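Local structure of uncharacterized protein (Bacteroides vulgatus, 4Q88) at residues A[133-136]-A[137-140]. The protein is probably a hydrolase of glycoside hydrolase family 88, its precise activity not characterised. Numbering follows the deposited sequence.
Sequences TSKL and DYWH. With EDO (1,2-ethanediol), chain E.
In the loop joining helix 117-132 to helix 144-159, the side chain of Y138 reaches back past K135 to T133. At the edge of its ring the phenol OH of Y138 lies 2.6 Å from OG1 of T133 and is hydrogen-bonded to it. T133 OG1 is also hydrogen-bonded to the carbonyl of Q130 in the last turn of the preceding helix, which ties the ring to the point where that helix ends. K135 passes over one face of Y138: its CD stands 4.0 Å from the ring centroid and 24° off the normal, a CH-pi contact displaced toward the rim, near CZ. K135 NZ is 5.5 Å from the centroid of the Y138 ring, so any cation-pi attraction is weak; the amine is gripped instead by D137, in a salt bridge of 2.7 Å from K135 NZ to D137 OD1, met on the syn side of the carboxylate but 28° out of its plane. The lysine chain is extended as far as CE and turns only at the last torsion (chi4 76°), which brings NZ to the acid while the methylenes stay over the ring. This link between the helices belongs to a largely helical chain in the 6-hairpin glycosidase clan. Helix 163-179 backs it, with Y171 meeting the rings of Y138 and W139 edge-to-face. Farther along, a water links L136 O (2.8 Å, donating) with W139 N (3.0 Å, accepting). At the other end, an ethanediol, probably from the crystallisation liquor, accepts hydrogen bonds from the backbone N atoms of S134 and K135.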
# COMPACT_ATOMS: atom_id res chain seq x y z
N THR A 133 -11.32 20.72 -8.40
CA THR A 133 -10.35 21.36 -9.31
C THR A 133 -10.43 20.64 -10.65
O THR A 133 -10.95 19.53 -10.72
CB THR A 133 -8.90 21.32 -8.79
OG1 THR A 133 -8.44 19.96 -8.71
CG2 THR A 133 -8.80 21.94 -7.41
N SER A 134 -9.98 21.30 -11.71
CA SER A 134 -10.03 20.70 -13.03
C SER A 134 -8.81 19.78 -13.29
O SER A 134 -8.83 18.94 -14.17
CB SER A 134 -10.16 21.78 -14.12
OG SER A 134 -8.97 22.53 -14.20
N LYS A 135 -7.75 19.98 -12.51
CA LYS A 135 -6.53 19.14 -12.59
C LYS A 135 -6.83 17.65 -12.36
O LYS A 135 -7.64 17.29 -11.48
CB LYS A 135 -5.57 19.62 -11.52
CG LYS A 135 -4.24 18.90 -11.45
CD LYS A 135 -3.34 19.61 -10.44
CE LYS A 135 -2.06 18.85 -10.18
NZ LYS A 135 -1.08 19.00 -11.31
N LEU A 136 -6.22 16.81 -13.20
CA LEU A 136 -6.44 15.39 -13.15
C LEU A 136 -5.22 14.55 -12.81
O LEU A 136 -5.39 13.35 -12.60
CB LEU A 136 -7.03 14.88 -14.44
CG LEU A 136 -8.32 15.61 -14.93
CD1 LEU A 136 -8.72 15.13 -16.31
CD2 LEU A 136 -9.44 15.41 -13.92
N ASP A 137 -4.01 15.13 -12.91
CA ASP A 137 -2.79 14.36 -12.80
C ASP A 137 -2.21 14.40 -11.39
O ASP A 137 -1.01 14.52 -11.19
CB ASP A 137 -1.77 14.83 -13.86
CG ASP A 137 -1.35 16.28 -13.67
OD1 ASP A 137 -2.01 17.07 -12.97
OD2 ASP A 137 -0.29 16.64 -14.21
N TYR A 138 -3.07 14.25 -10.40
CA TYR A 138 -2.64 14.21 -9.02
C TYR A 138 -1.82 12.97 -8.64
O TYR A 138 -1.07 13.02 -7.66
CB TYR A 138 -3.86 14.30 -8.10
CG TYR A 138 -4.45 15.71 -8.00
CD1 TYR A 138 -3.82 16.69 -7.20
CD2 TYR A 138 -5.63 16.07 -8.67
CE1 TYR A 138 -4.34 17.96 -7.10
CE2 TYR A 138 -6.13 17.33 -8.59
CZ TYR A 138 -5.51 18.29 -7.80
OH TYR A 138 -6.03 19.54 -7.70
N TRP A 139 -2.03 11.85 -9.35
CA TRP A 139 -1.42 10.56 -8.96
C TRP A 139 -0.36 10.30 -10.04
O TRP A 139 -0.46 9.40 -10.88
CB TRP A 139 -2.51 9.46 -8.94
CG TRP A 139 -3.54 9.68 -7.92
CD1 TRP A 139 -3.51 10.60 -6.89
CD2 TRP A 139 -4.76 8.96 -7.78
NE1 TRP A 139 -4.65 10.49 -6.14
CE2 TRP A 139 -5.44 9.51 -6.68
CE3 TRP A 139 -5.35 7.91 -8.51
CZ2 TRP A 139 -6.66 9.02 -6.25
CZ3 TRP A 139 -6.61 7.47 -8.10
CH2 TRP A 139 -7.25 8.01 -6.99
N HIS A 140 0.68 11.11 -9.99
CA HIS A 140 1.74 11.15 -11.02
C HIS A 140 2.96 10.25 -10.68
O HIS A 140 4.01 10.33 -11.35
CB HIS A 140 2.25 12.62 -11.23
CG HIS A 140 2.61 13.34 -9.96
ND1 HIS A 140 3.87 13.30 -9.40
CD2 HIS A 140 1.87 14.11 -9.13
CE1 HIS A 140 3.88 13.99 -8.27
NE2 HIS A 140 2.68 14.52 -8.10
C1 EDO E . -8.33 24.77 -10.79
O1 EDO E . -9.65 24.40 -11.18
C2 EDO E . -7.34 24.13 -11.74
O2 EDO E . -6.89 22.80 -11.33
O HOH W 1 -3.88 11.21 -11.62